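Local coordinates for cytoplasmic export protein 1 (Saccharomyces cerevisiae, PDB 3VWA), which belongs to the nuclear tRNA export machinery, binding tRNA and possibly passing aminoacylated tRNAs at the nuclear pore complex to the translation machinery, at residues N456-L461 against E489-N494; W438-I443 against T463-S468; V42-R47 against S83-T88; F9-T14 against E75-D80. All blocks are in the same frame, centred on the assembly; numbering follows the deposited sequence.

Contact 1. Residues N456-L461 against E489-N494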
loop_
_atom_site.group_PDB
_atom_site.type_symbol
_atom_site.label_atom_id
_atom_site.label_comp_id
_atom_site.label_asym_id
_atom_site.label_seq_id
_atom_site.Cartn_x
_atom_site.Cartn_y
_atom_site.Cartn_z
ATOM N N ASN A 456 27.634 -14.120 31.474
ATOM C CA ASN A 456 26.541 -13.343 31.990
ATOM C C ASN A 456 25.213 -13.812 31.437
ATOM O O ASN A 456 24.211 -13.779 32.117
ATOM C CB ASN A 456 26.697 -11.882 31.659
ATOM C CG ASN A 456 25.743 -11.025 32.460
ATOM O OD1 ASN A 456 24.935 -10.265 31.903
ATOM N ND2 ASN A 456 25.824 -11.156 33.786
ATOM N N ARG A 457 25.223 -14.268 30.199
ATOM C CA ARG A 457 24.012 -14.862 29.633
ATOM C C ARG A 457 23.537 -15.994 30.532
ATOM O O ARG A 457 22.331 -16.106 30.843
ATOM C CB ARG A 457 24.288 -15.353 28.223
ATOM C CG ARG A 457 23.105 -15.908 27.478
ATOM C CD ARG A 457 23.607 -16.463 26.158
ATOM N NE ARG A 457 24.292 -17.776 26.289
ATOM C CZ ARG A 457 25.001 -18.314 25.305
ATOM N NH1 ARG A 457 25.111 -17.644 24.172
ATOM N NH2 ARG A 457 25.605 -19.498 25.447
ATOM N N SER A 458 24.495 -16.856 30.897
ATOM C CA SER A 458 24.263 -17.945 31.881
ATOM C C SER A 458 23.699 -17.469 33.197
ATOM O O SER A 458 22.752 -18.072 33.723
ATOM C CB SER A 458 25.534 -18.767 32.135
ATOM O OG SER A 458 25.785 -19.600 31.015
ATOM N N ASN A 459 24.272 -16.407 33.753
ATOM C CA ASN A 459 23.725 -15.823 35.015
ATOM C C ASN A 459 22.311 -15.291 34.863
ATOM O O ASN A 459 21.490 -15.499 35.701
ATOM C CB ASN A 459 24.615 -14.669 35.519
ATOM C CG ASN A 459 25.949 -15.155 35.992
ATOM O OD1 ASN A 459 26.116 -16.359 36.234
ATOM N ND2 ASN A 459 26.915 -14.234 36.152
ATOM N N ILE A 460 22.055 -14.602 33.773
ATOM C CA ILE A 460 20.711 -14.200 33.416
ATOM C C ILE A 460 19.705 -15.344 33.333
ATOM O O ILE A 460 18.598 -15.269 33.883
ATOM C CB ILE A 460 20.763 -13.438 32.088
ATOM C CG1 ILE A 460 21.445 -12.080 32.327
ATOM C CG2 ILE A 460 19.365 -13.343 31.465
ATOM C CD1 ILE A 460 21.747 -11.370 31.025
ATOM N N LEU A 461 20.091 -16.415 32.662
ATOM C CA LEU A 461 19.167 -17.529 32.548
ATOM C C LEU A 461 18.949 -18.224 33.890
ATOM O O LEU A 461 17.774 -18.493 34.286
ATOM C CB LEU A 461 19.648 -18.535 31.477
ATOM C CG LEU A 461 19.553 -17.992 30.034
ATOM C CD1 LEU A 461 20.322 -18.836 29.014
ATOM C CD2 LEU A 461 18.098 -17.701 29.610
ATOM N N GLU A 489 21.671 -26.314 25.068
ATOM C CA GLU A 489 22.785 -25.996 24.174
ATOM C C GLU A 489 23.504 -24.696 24.509
ATOM O O GLU A 489 24.589 -24.459 23.969
ATOM C CB GLU A 489 22.336 -25.909 22.715
ATOM C CG GLU A 489 20.913 -26.302 22.464
ATOM C CD GLU A 489 20.686 -26.560 20.997
ATOM O OE1 GLU A 489 19.793 -25.852 20.445
ATOM O OE2 GLU A 489 21.439 -27.420 20.415
ATOM N N LEU A 490 22.909 -23.857 25.370
ATOM C CA LEU A 490 23.575 -22.577 25.752
ATOM C C LEU A 490 24.413 -22.693 27.027
ATOM O O LEU A 490 25.076 -21.725 27.433
ATOM C CB LEU A 490 22.556 -21.463 25.936
ATOM C CG LEU A 490 21.513 -21.267 24.836
ATOM C CD1 LEU A 490 20.470 -20.237 25.229
ATOM C CD2 LEU A 490 22.193 -20.876 23.515
ATOM N N PHE A 491 24.355 -23.867 27.662
ATOM C CA PHE A 491 25.165 -24.166 28.845
ATOM C C PHE A 491 26.208 -25.228 28.537
ATOM O O PHE A 491 25.868 -26.442 28.206
ATOM C CB PHE A 491 24.282 -24.658 30.009
ATOM C CG PHE A 491 23.179 -23.708 30.373
ATOM C CD1 PHE A 491 23.454 -22.410 30.743
ATOM C CD2 PHE A 491 21.862 -24.141 30.381
ATOM C CE1 PHE A 491 22.417 -21.541 31.072
ATOM C CE2 PHE A 491 20.824 -23.294 30.756
ATOM C CZ PHE A 491 21.099 -21.985 31.090
ATOM N N ASP A 492 27.473 -24.815 28.619
ATOM C CA ASP A 492 28.552 -25.804 28.519
ATOM C C ASP A 492 28.609 -26.602 29.843
ATOM O O ASP A 492 27.903 -26.270 30.816
ATOM C CB ASP A 492 29.898 -25.146 28.257
ATOM C CG ASP A 492 30.283 -24.170 29.365
ATOM O OD1 ASP A 492 29.751 -24.259 30.494
ATOM O OD2 ASP A 492 31.163 -23.335 29.142
ATOM N N VAL A 493 29.413 -27.664 29.881
ATOM C CA VAL A 493 29.290 -28.616 30.981
ATOM C C VAL A 493 29.811 -28.000 32.223
ATOM O O VAL A 493 29.412 -28.357 33.308
ATOM C CB VAL A 493 29.989 -29.987 30.765
ATOM C CG1 VAL A 493 29.137 -30.908 29.890
ATOM C CG2 VAL A 493 31.413 -29.805 30.229
ATOM N N ASN A 494 30.744 -27.089 32.060
ATOM C CA ASN A 494 31.219 -26.356 33.182
ATOM C C ASN A 494 30.127 -25.563 33.920
ATOM O O ASN A 494 30.062 -25.544 35.131
ATOM C CB ASN A 494 32.282 -25.406 32.702
ATOM C CG ASN A 494 33.287 -25.155 33.760
ATOM O OD1 ASN A 494 33.209 -24.158 34.486
ATOM N ND2 ASN A 494 34.209 -26.105 33.915
HETATM O O HOH W 1 24.306 -19.284 28.783
#
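Arg457 reaches from helix 454-469 to the backbone of Leu490, and its side chain carries the polar half of this contact. CB, CG and CD run outward in an extended course, CG lying opposite the main-chain nitrogen (chi1 -176°). At chi3 the chain bends, which turns the guanidinium toward the 3-10 turn 489-490. From there NE donates to a water 2.9 Å away, CZ lies against Leu490 CB at 4.0 Å, and NH2 finishes the reach with a hydrogen bond of 3.0 Å to Leu490 O. The oxygen lies close to the guanidinium plane, and the donor meets the carbonyl well off its axis, at a C=O...N angle of 117°. Leu490 CD2 covers one face of the planar group, towards its rim. The same water donates to Leu490 O and is hydrogen-bonded to Ser458 OG, 2.7 Å away, so that it ties two successive helix residues to a single carbonyl.

The connection gripped in this way leads from helix 474-487 into helix 493-504 and the second HEAT repeat, which begins at Asn494; Asp492 holds the N-cap position there.

Next to the polar bridge the Phe491 ring takes over. Ser458 OG lies in its plane at the edge, 3.7 Å from Phe491 CD1. The remaining contacts are apolar, with Leu461 CB 3.8 Å from Phe491 CZ and Leu461 CD1 extending further to meet Leu490 CD1 at 4.0 Å. Beyond this contact the Phe491 ring packs on Ile496 and Ile500 of helix 493-504 and on Tyr526 of helix 513-536.

Contact 2. Residues W438-I443 against T463-S468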
loop_
_atom_site.group_PDB
_atom_site.type_symbol
_atom_site.label_atom_id
_atom_site.label_comp_id
_atom_site.label_asym_id
_atom_site.label_seq_id
_atom_site.Cartn_x
_atom_site.Cartn_y
_atom_site.Cartn_z
ATOM N N TRP A 438 4.767 -16.149 30.574
ATOM C CA TRP A 438 5.337 -15.678 29.316
ATOM C C TRP A 438 6.658 -14.946 29.525
ATOM O O TRP A 438 7.538 -15.029 28.662
ATOM C CB TRP A 438 4.353 -14.817 28.517
ATOM C CG TRP A 438 3.469 -15.640 27.629
ATOM C CD1 TRP A 438 2.201 -16.125 27.916
ATOM C CD2 TRP A 438 3.796 -16.189 26.323
ATOM N NE1 TRP A 438 1.715 -16.887 26.885
ATOM C CE2 TRP A 438 2.630 -16.988 25.910
ATOM C CE3 TRP A 438 4.914 -16.147 25.494
ATOM C CZ2 TRP A 438 2.591 -17.651 24.698
ATOM C CZ3 TRP A 438 4.863 -16.838 24.276
ATOM C CH2 TRP A 438 3.736 -17.573 23.894
ATOM N N THR A 439 6.816 -14.231 30.642
ATOM C CA THR A 439 8.076 -13.538 30.877
ATOM C C THR A 439 9.304 -14.442 30.809
ATOM O O THR A 439 10.324 -14.066 30.224
ATOM C CB THR A 439 8.109 -12.791 32.240
ATOM O OG1 THR A 439 7.061 -11.814 32.261
ATOM C CG2 THR A 439 9.479 -12.063 32.434
ATOM N N VAL A 440 9.212 -15.625 31.409
ATOM C CA VAL A 440 10.363 -16.529 31.392
ATOM C C VAL A 440 10.684 -17.093 29.967
ATOM O O VAL A 440 11.865 -17.326 29.614
ATOM C CB VAL A 440 10.285 -17.610 32.547
ATOM C CG1 VAL A 440 9.187 -18.638 32.323
ATOM C CG2 VAL A 440 11.612 -18.322 32.737
ATOM N N ILE A 441 9.628 -17.290 29.188
ATOM C CA ILE A 441 9.685 -17.683 27.759
ATOM C C ILE A 441 10.387 -16.568 27.009
ATOM O O ILE A 441 11.392 -16.816 26.353
ATOM C CB ILE A 441 8.266 -17.953 27.185
ATOM C CG1 ILE A 441 7.543 -19.004 28.027
ATOM C CG2 ILE A 441 8.306 -18.455 25.749
ATOM C CD1 ILE A 441 8.141 -20.402 27.938
ATOM N N ILE A 442 9.941 -15.320 27.209
ATOM C CA ILE A 442 10.535 -14.190 26.460
ATOM C C ILE A 442 12.004 -13.976 26.834
ATOM O O ILE A 442 12.849 -13.656 25.952
ATOM C CB ILE A 442 9.728 -12.852 26.637
ATOM C CG1 ILE A 442 8.303 -12.913 26.026
ATOM C CG2 ILE A 442 10.461 -11.687 26.051
ATOM C CD1 ILE A 442 8.240 -13.637 24.660
ATOM N N ILE A 443 12.303 -14.087 28.136
ATOM C CA ILE A 443 13.680 -13.949 28.557
ATOM C C ILE A 443 14.583 -15.057 27.908
ATOM O O ILE A 443 15.701 -14.762 27.527
ATOM C CB ILE A 443 13.835 -14.029 30.079
ATOM C CG1 ILE A 443 13.223 -12.799 30.714
ATOM C CG2 ILE A 443 15.321 -14.237 30.451
ATOM C CD1 ILE A 443 13.054 -12.946 32.222
ATOM N N THR A 463 19.282 -17.200 36.900
ATOM C CA THR A 463 18.494 -16.355 37.819
ATOM C C THR A 463 16.982 -16.321 37.453
ATOM O O THR A 463 16.107 -16.376 38.318
ATOM C CB THR A 463 18.996 -14.888 37.831
ATOM O OG1 THR A 463 20.416 -14.833 38.053
ATOM C CG2 THR A 463 18.257 -14.073 38.909
ATOM N N ALA A 464 16.687 -16.161 36.177
ATOM C CA ALA A 464 15.306 -16.085 35.734
ATOM C C ALA A 464 14.590 -17.417 35.955
ATOM O O ALA A 464 13.417 -17.430 36.357
ATOM C CB ALA A 464 15.256 -15.681 34.260
ATOM N N PHE A 465 15.277 -18.534 35.684
ATOM C CA PHE A 465 14.667 -19.858 35.876
ATOM C C PHE A 465 14.465 -20.228 37.361
ATOM O O PHE A 465 13.468 -20.834 37.741
ATOM C CB PHE A 465 15.539 -20.935 35.221
ATOM C CG PHE A 465 15.581 -20.883 33.715
ATOM C CD1 PHE A 465 14.437 -20.622 32.964
ATOM C CD2 PHE A 465 16.757 -21.157 33.043
ATOM C CE1 PHE A 465 14.477 -20.603 31.563
ATOM C CE2 PHE A 465 16.791 -21.158 31.664
ATOM C CZ PHE A 465 15.653 -20.878 30.922
ATOM N N THR A 466 15.425 -19.888 38.195
ATOM C CA THR A 466 15.323 -20.071 39.657
ATOM C C THR A 466 14.102 -19.324 40.227
ATOM O O THR A 466 13.299 -19.907 40.977
ATOM C CB THR A 466 16.593 -19.520 40.315
ATOM O OG1 THR A 466 17.724 -20.302 39.899
ATOM C CG2 THR A 466 16.500 -19.504 41.850
ATOM N N LYS A 467 13.956 -18.051 39.832
ATOM C CA LYS A 467 12.771 -17.253 40.188
ATOM C C LYS A 467 11.443 -17.910 39.814
ATOM O O LYS A 467 10.552 -18.011 40.644
ATOM C CB LYS A 467 12.884 -15.845 39.573
ATOM C CG LYS A 467 11.892 -14.799 40.064
ATOM C CD LYS A 467 11.651 -14.819 41.552
ATOM C CE LYS A 467 11.147 -13.455 42.007
ATOM N NZ LYS A 467 10.087 -13.612 43.032
ATOM N N SER A 468 11.331 -18.390 38.586
ATOM C CA SER A 468 10.071 -18.941 38.085
ATOM C C SER A 468 9.732 -20.269 38.770
ATOM O O SER A 468 8.567 -20.588 38.954
ATOM C CB SER A 468 10.084 -19.173 36.558
ATOM O OG SER A 468 10.486 -17.986 35.899
#
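Val440 and Ala464 face each other, their CA atoms 6.6 Å apart, where segments 438-443 and 463-468 run nearly antiparallel, with helix axes 10.2 Å apart at closest and N-to-C directions 165° from each other. The side chains meet without any hydrogen bond between the two helices. Val440 is the main projection. Its CG1 stands between the backbone nitrogen and the carbonyl carbon (chi1 70°), which leaves CG2 as the branch pushed across the interface. That methyl lies 3.6 Å from Phe465 CD1, approaching the ring obliquely, and 3.4 Å from Ser468 OG; the valine and phenylalanine side chains cross at about a right angle.

The serine hydroxyl presented to this apolar branch is satisfied within its own helix. Ser468 OG donates to Ala464 O over 3.0 Å, while Ser468 N donates to the same oxygen from the other face of the carbonyl plane. Gln428 NE2 adds a further hydrogen bond to Ala464 O, so the carbonyl is gripped by side chains as well as by the helix itself. One turn further along the first helix, Ile443 brings both CG2 and CD1 to Ala464 CB, with CD1 at 4.1 Å, and the small alanine methyl is met by two branches of one residue.

All five touching residues are buried. Ala479 of helix 474-487 packs on Val440, and Leu484 of that helix and Val503 of helix 493-504 pack on Phe465. Successive antiparallel helices with further helices stacked alongside are consistent with the HEAT-type alpha-solenoid that this part of the chain forms.

Contact 3. Residues V42-R47 against S83-T88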
loop_
_atom_site.group_PDB
_atom_site.type_symbol
_atom_site.label_atom_id
_atom_site.label_comp_id
_atom_site.label_asym_id
_atom_site.label_seq_id
_atom_site.Cartn_x
_atom_site.Cartn_y
_atom_site.Cartn_z
ATOM N N VAL A 42 6.900 11.947 -20.381
ATOM C CA VAL A 42 7.323 12.590 -21.592
ATOM C C VAL A 42 6.907 11.729 -22.806
ATOM O O VAL A 42 7.338 10.558 -22.967
ATOM C CB VAL A 42 8.867 12.777 -21.543
ATOM C CG1 VAL A 42 9.392 13.205 -22.905
ATOM C CG2 VAL A 42 9.277 13.753 -20.416
ATOM N N PHE A 43 6.049 12.292 -23.650
ATOM C CA PHE A 43 5.692 11.644 -24.900
ATOM C C PHE A 43 6.569 12.204 -26.034
ATOM O O PHE A 43 6.571 13.420 -26.340
ATOM C CB PHE A 43 4.218 11.856 -25.236
ATOM C CG PHE A 43 3.278 11.116 -24.332
ATOM C CD1 PHE A 43 2.907 9.775 -24.610
ATOM C CD2 PHE A 43 2.691 11.766 -23.232
ATOM C CE1 PHE A 43 1.982 9.130 -23.765
ATOM C CE2 PHE A 43 1.802 11.096 -22.411
ATOM C CZ PHE A 43 1.443 9.792 -22.689
ATOM N N LYS A 44 7.333 11.302 -26.633
ATOM C CA LYS A 44 8.263 11.668 -27.670
ATOM C C LYS A 44 7.679 11.192 -28.990
ATOM O O LYS A 44 7.416 9.997 -29.153
ATOM C CB LYS A 44 9.611 10.995 -27.408
ATOM C CG LYS A 44 10.597 11.109 -28.561
ATOM C CD LYS A 44 12.013 10.952 -28.036
ATOM C CE LYS A 44 12.947 11.849 -28.821
ATOM N NZ LYS A 44 12.931 11.494 -30.253
ATOM N N ALA A 45 7.426 12.141 -29.891
ATOM C CA ALA A 45 6.875 11.886 -31.225
ATOM C C ALA A 45 7.853 11.171 -32.118
ATOM O O ALA A 45 9.057 11.511 -32.184
ATOM C CB ALA A 45 6.481 13.180 -31.908
ATOM N N LYS A 46 7.313 10.195 -32.833
ATOM C CA LYS A 46 8.055 9.520 -33.872
ATOM C C LYS A 46 7.809 10.344 -35.117
ATOM O O LYS A 46 7.091 9.923 -36.022
ATOM C CB LYS A 46 7.521 8.109 -34.039
ATOM C CG LYS A 46 7.994 7.143 -32.966
ATOM C CD LYS A 46 7.737 5.751 -33.528
ATOM C CE LYS A 46 7.851 4.685 -32.464
ATOM N NZ LYS A 46 7.067 3.492 -32.909
ATOM N N ARG A 47 8.380 11.548 -35.128
ATOM C CA ARG A 47 8.049 12.531 -36.147
ATOM C C ARG A 47 8.668 12.192 -37.495
ATOM O O ARG A 47 9.842 11.865 -37.593
ATOM C CB ARG A 47 8.465 13.931 -35.716
ATOM C CG ARG A 47 7.688 15.034 -36.448
ATOM C CD ARG A 47 8.025 16.335 -35.738
ATOM N NE ARG A 47 7.820 17.535 -36.540
ATOM C CZ ARG A 47 8.080 18.754 -36.070
ATOM N NH1 ARG A 47 8.499 18.922 -34.809
ATOM N NH2 ARG A 47 7.921 19.802 -36.837
ATOM N N SER A 83 13.236 16.012 -31.223
ATOM C CA SER A 83 12.980 16.569 -29.868
ATOM C C SER A 83 11.530 17.076 -29.738
ATOM O O SER A 83 11.269 18.104 -29.102
ATOM C CB SER A 83 13.923 17.718 -29.503
ATOM O OG SER A 83 15.083 17.228 -28.872
ATOM N N THR A 84 10.593 16.367 -30.352
ATOM C CA THR A 84 9.186 16.794 -30.306
ATOM C C THR A 84 8.448 16.084 -29.157
ATOM O O THR A 84 8.252 14.860 -29.180
ATOM C CB THR A 84 8.545 16.663 -31.703
ATOM O OG1 THR A 84 9.257 17.543 -32.588
ATOM C CG2 THR A 84 7.077 17.085 -31.711
ATOM N N PHE A 85 8.096 16.863 -28.135
ATOM C CA PHE A 85 7.559 16.314 -26.892
ATOM C C PHE A 85 6.260 16.942 -26.464
ATOM O O PHE A 85 5.979 18.111 -26.744
ATOM C CB PHE A 85 8.507 16.505 -25.725
ATOM C CG PHE A 85 9.904 15.960 -25.935
ATOM C CD1 PHE A 85 10.114 14.591 -26.177
ATOM C CD2 PHE A 85 11.030 16.799 -25.815
ATOM C CE1 PHE A 85 11.400 14.072 -26.319
ATOM C CE2 PHE A 85 12.340 16.274 -25.977
ATOM C CZ PHE A 85 12.517 14.913 -26.228
ATOM N N ILE A 86 5.475 16.120 -25.773
ATOM C CA ILE A 86 4.392 16.572 -24.914
ATOM C C ILE A 86 4.709 16.040 -23.515
ATOM O O ILE A 86 4.823 14.801 -23.267
ATOM C CB ILE A 86 3.016 16.063 -25.397
ATOM C CG1 ILE A 86 2.730 16.506 -26.848
ATOM C CG2 ILE A 86 1.927 16.508 -24.430
ATOM C CD1 ILE A 86 1.521 15.835 -27.503
ATOM N N VAL A 87 4.841 16.966 -22.580
ATOM C CA VAL A 87 5.196 16.595 -21.211
ATOM C C VAL A 87 3.988 16.764 -20.298
ATOM O O VAL A 87 3.367 17.861 -20.247
ATOM C CB VAL A 87 6.403 17.395 -20.681
ATOM C CG1 VAL A 87 6.918 16.760 -19.400
ATOM C CG2 VAL A 87 7.532 17.429 -21.706
ATOM N N THR A 88 3.633 15.682 -19.597
ATOM C CA THR A 88 2.348 15.685 -18.813
ATOM C C THR A 88 2.638 15.293 -17.417
ATOM O O THR A 88 3.773 14.884 -17.116
ATOM C CB THR A 88 1.325 14.637 -19.337
ATOM O OG1 THR A 88 1.865 13.317 -19.167
ATOM C CG2 THR A 88 0.996 14.898 -20.793
#
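Phe43 and Ile86 form the antiparallel hydrogen-bonded pair at the tight centre of this strand pairing. Phe43 N donates to Ile86 O at 2.8 Å, Ile86 N returns a bond of 3.0 Å to Phe43 O, and Ala45 N continues the ladder to Thr84 O at 2.9 Å. On the face bearing Val42, Lys44, Phe85 and Val87, Phe85 packs against both neighbours: Val42 CG1 approaches the ring obliquely, 3.6 Å from Phe85 CD1, and Lys44 CD lies at its edge, 3.6 Å from Phe85 CE1.

Strands 39-45 and 85-89 are adjacent in the curled antiparallel sheet of the kinase-like domain. Helix 52-64 packs on the other face, its Ile55 on Ala45 and its Ser62 on Ile86.

The looser side is that of the lysine and arginine ends, both residues being partly exposed. Past the ring edge Lys44 bends at chi3 and chi4 to bring NZ to Gln82 O. The extended Arg47 crosses Thr84 at about a right angle. Its NH1 donates to Thr84 OG1 at 2.7 Å, the oxygen lying in the guanidinium plane, and also bonds Asp78 O, while NH2 forms a salt bridge with Glu52. Thr84 itself stays buried, its OG1 also hydrogen-bonded to Asp80 O.

Contact 4. Residues F9-T14 against E75-D80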
loop_
_atom_site.group_PDB
_atom_site.type_symbol
_atom_site.label_atom_id
_atom_site.label_comp_id
_atom_site.label_asym_id
_atom_site.label_seq_id
_atom_site.Cartn_x
_atom_site.Cartn_y
_atom_site.Cartn_z
ATOM N N PHE A 9 20.120 20.324 -24.631
ATOM C CA PHE A 9 20.474 21.730 -24.435
ATOM C C PHE A 9 19.415 22.404 -23.573
ATOM O O PHE A 9 18.285 22.632 -24.041
ATOM C CB PHE A 9 20.495 22.425 -25.811
ATOM C CG PHE A 9 20.705 23.909 -25.763
ATOM C CD1 PHE A 9 19.623 24.789 -25.628
ATOM C CD2 PHE A 9 21.995 24.443 -25.895
ATOM C CE1 PHE A 9 19.821 26.169 -25.586
ATOM C CE2 PHE A 9 22.191 25.823 -25.867
ATOM C CZ PHE A 9 21.113 26.685 -25.698
ATOM N N GLN A 10 19.752 22.716 -22.327
ATOM C CA GLN A 10 18.880 23.559 -21.480
ATOM C C GLN A 10 17.445 23.016 -21.241
ATOM O O GLN A 10 16.512 23.824 -21.006
ATOM C CB GLN A 10 18.766 24.951 -22.106
ATOM C CG GLN A 10 19.089 26.093 -21.181
ATOM C CD GLN A 10 20.421 26.700 -21.532
ATOM O OE1 GLN A 10 20.489 27.782 -22.120
ATOM N NE2 GLN A 10 21.494 25.990 -21.203
ATOM N N PHE A 11 17.279 21.684 -21.310
ATOM C CA PHE A 11 15.971 21.032 -21.263
ATOM C C PHE A 11 15.431 20.917 -19.819
ATOM O O PHE A 11 16.093 20.419 -18.933
ATOM C CB PHE A 11 16.009 19.670 -21.969
ATOM C CG PHE A 11 14.630 19.064 -22.260
ATOM C CD1 PHE A 11 14.317 17.771 -21.835
ATOM C CD2 PHE A 11 13.664 19.761 -23.006
ATOM C CE1 PHE A 11 13.083 17.197 -22.119
ATOM C CE2 PHE A 11 12.416 19.199 -23.289
ATOM C CZ PHE A 11 12.131 17.911 -22.830
ATOM N N PRO A 12 14.206 21.384 -19.589
ATOM C CA PRO A 12 13.646 21.411 -18.219
ATOM C C PRO A 12 13.347 20.024 -17.565
ATOM O O PRO A 12 12.939 19.981 -16.414
ATOM C CB PRO A 12 12.344 22.207 -18.379
ATOM C CG PRO A 12 12.332 22.750 -19.771
ATOM C CD PRO A 12 13.301 21.948 -20.598
ATOM N N TYR A 13 13.559 18.916 -18.269
ATOM C CA TYR A 13 13.172 17.631 -17.731
ATOM C C TYR A 13 14.271 16.636 -17.960
ATOM O O TYR A 13 15.047 16.762 -18.926
ATOM C CB TYR A 13 11.870 17.160 -18.396
ATOM C CG TYR A 13 10.767 18.222 -18.337
ATOM C CD1 TYR A 13 9.946 18.339 -17.232
ATOM C CD2 TYR A 13 10.573 19.118 -19.384
ATOM C CE1 TYR A 13 8.946 19.313 -17.175
ATOM C CE2 TYR A 13 9.584 20.076 -19.343
ATOM C CZ TYR A 13 8.778 20.184 -18.239
ATOM O OH TYR A 13 7.794 21.146 -18.190
ATOM N N THR A 14 14.383 15.664 -17.076
ATOM C CA THR A 14 15.239 14.530 -17.408
ATOM C C THR A 14 14.355 13.412 -17.958
ATOM O O THR A 14 13.199 13.299 -17.580
ATOM C CB THR A 14 15.986 14.016 -16.185
ATOM O OG1 THR A 14 15.017 13.596 -15.225
ATOM C CG2 THR A 14 16.865 15.127 -15.586
ATOM N N GLU A 75 4.024 21.027 -20.550
ATOM C CA GLU A 75 4.700 21.831 -21.550
ATOM C C GLU A 75 4.828 21.070 -22.868
ATOM O O GLU A 75 4.863 19.856 -22.843
ATOM C CB GLU A 75 6.105 22.190 -21.028
ATOM C CG GLU A 75 6.637 23.503 -21.604
ATOM C CD GLU A 75 8.032 23.863 -21.120
ATOM O OE1 GLU A 75 8.599 24.793 -21.714
ATOM O OE2 GLU A 75 8.563 23.209 -20.181
ATOM N N THR A 76 4.921 21.786 -23.998
ATOM C CA THR A 76 5.191 21.190 -25.309
ATOM C C THR A 76 6.445 21.773 -25.998
ATOM O O THR A 76 6.841 22.935 -25.704
ATOM C CB THR A 76 3.989 21.294 -26.254
ATOM O OG1 THR A 76 3.759 22.669 -26.604
ATOM C CG2 THR A 76 2.745 20.713 -25.617
ATOM N N PHE A 77 7.051 20.956 -26.885
ATOM C CA PHE A 77 8.245 21.309 -27.707
ATOM C C PHE A 77 8.074 20.759 -29.118
ATOM O O PHE A 77 7.791 19.578 -29.262
ATOM C CB PHE A 77 9.496 20.666 -27.127
ATOM C CG PHE A 77 9.705 20.980 -25.692
ATOM C CD1 PHE A 77 10.440 22.112 -25.308
ATOM C CD2 PHE A 77 9.111 20.188 -24.708
ATOM C CE1 PHE A 77 10.591 22.408 -23.957
ATOM C CE2 PHE A 77 9.257 20.485 -23.374
ATOM C CZ PHE A 77 10.003 21.582 -22.996
ATOM N N ASP A 78 8.239 21.594 -30.144
ATOM C CA ASP A 78 8.068 21.139 -31.543
ATOM C C ASP A 78 9.071 21.749 -32.544
ATOM O O ASP A 78 8.966 21.533 -33.760
ATOM C CB ASP A 78 6.620 21.362 -32.033
ATOM C CG ASP A 78 6.159 22.790 -31.861
ATOM O OD1 ASP A 78 7.030 23.685 -31.778
ATOM O OD2 ASP A 78 4.929 23.023 -31.771
ATOM N N SER A 79 10.031 22.517 -32.040
ATOM C CA SER A 79 11.075 23.111 -32.896
ATOM C C SER A 79 11.924 22.076 -33.626
ATOM O O SER A 79 12.215 22.201 -34.806
ATOM C CB SER A 79 11.977 23.987 -32.049
ATOM O OG SER A 79 11.180 25.062 -31.601
ATOM N N ASP A 80 12.279 21.047 -32.882
ATOM C CA ASP A 80 13.185 20.001 -33.288
ATOM C C ASP A 80 12.346 18.704 -33.405
ATOM O O ASP A 80 11.752 18.252 -32.420
ATOM C CB ASP A 80 14.261 19.908 -32.204
ATOM C CG ASP A 80 15.318 18.835 -32.462
ATOM O OD1 ASP A 80 16.093 18.569 -31.512
ATOM O OD2 ASP A 80 15.406 18.281 -33.573
#
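Two first torsions bring Phe11 and Phe77 together: Phe11 has CG opposite its backbone nitrogen (chi1 -166°), and Phe77 has CG opposite its carbonyl carbon (chi1 -54°). The CA atoms of Phe11 and Phe77 are 10.1 Å apart, and the two rings span that distance. They form an edge-to-face pair, with centroids 4.8 Å apart and planes inclined at 61°. The edge of Phe11 comes down on the face of Phe77, its CE2 atom 3.4 Å from Phe77 CZ and displaced toward the rim of that ring.

Tyr13 meets Phe77 differently, edge against edge. Tyr13 CE2 and Phe77 CZ lie 4.0 Å apart, each in the plane of the other ring. Beyond this rim the phenol hydroxyl is the donor in a hydrogen bond of 3.0 Å from Tyr13 OH to Glu75 OE2, received by the lone pair directed away from the other carboxylate oxygen. The extended glutamate chain carries the acceptor out to the tyrosine. Pro12 touches both Glu75 and Phe77: its CG lies 3.8 Å from Glu75 OE2, and its CD lies 4.1 Å from Phe77 CZ. Pro12 CB also sits over one face of the Tyr13 ring, while Tyr13 CD2 lies over a face of Phe11.

Side chains alone make this link, from strand 13-15 and the loop before it to strand 73-77; the two strands are not neighbours in the curled sheet of the kinase-like domain. Strand 85-89, paired with strand 73-77, contributes Phe85 against Phe11 and Val87 against Tyr13; Thr76, which points away from this cluster, packs on helix 52-64.

The contacts fall into two pairs at distant parts of the elongated chain. Contacts 3 and 4 come first, in the amino-terminal kinase-like domain; their segments alternate in sequence, and their centres are 9 Å apart. They share one curled sheet, where strands 73-77 and 85-89 are neighbours. Contacts 1 and 2 follow much later in the helical region, 14 Å apart between centres. They too alternate along the chain, and helix 454-469 takes part in both. Between the pairs, centres lie about 68 to 70 Å apart and nearest atoms about 49 to 56 Å. Each pair thus lies within one part of the chain, the kinase-like domain or the helical HEAT-type region, and none of the four bridges the two.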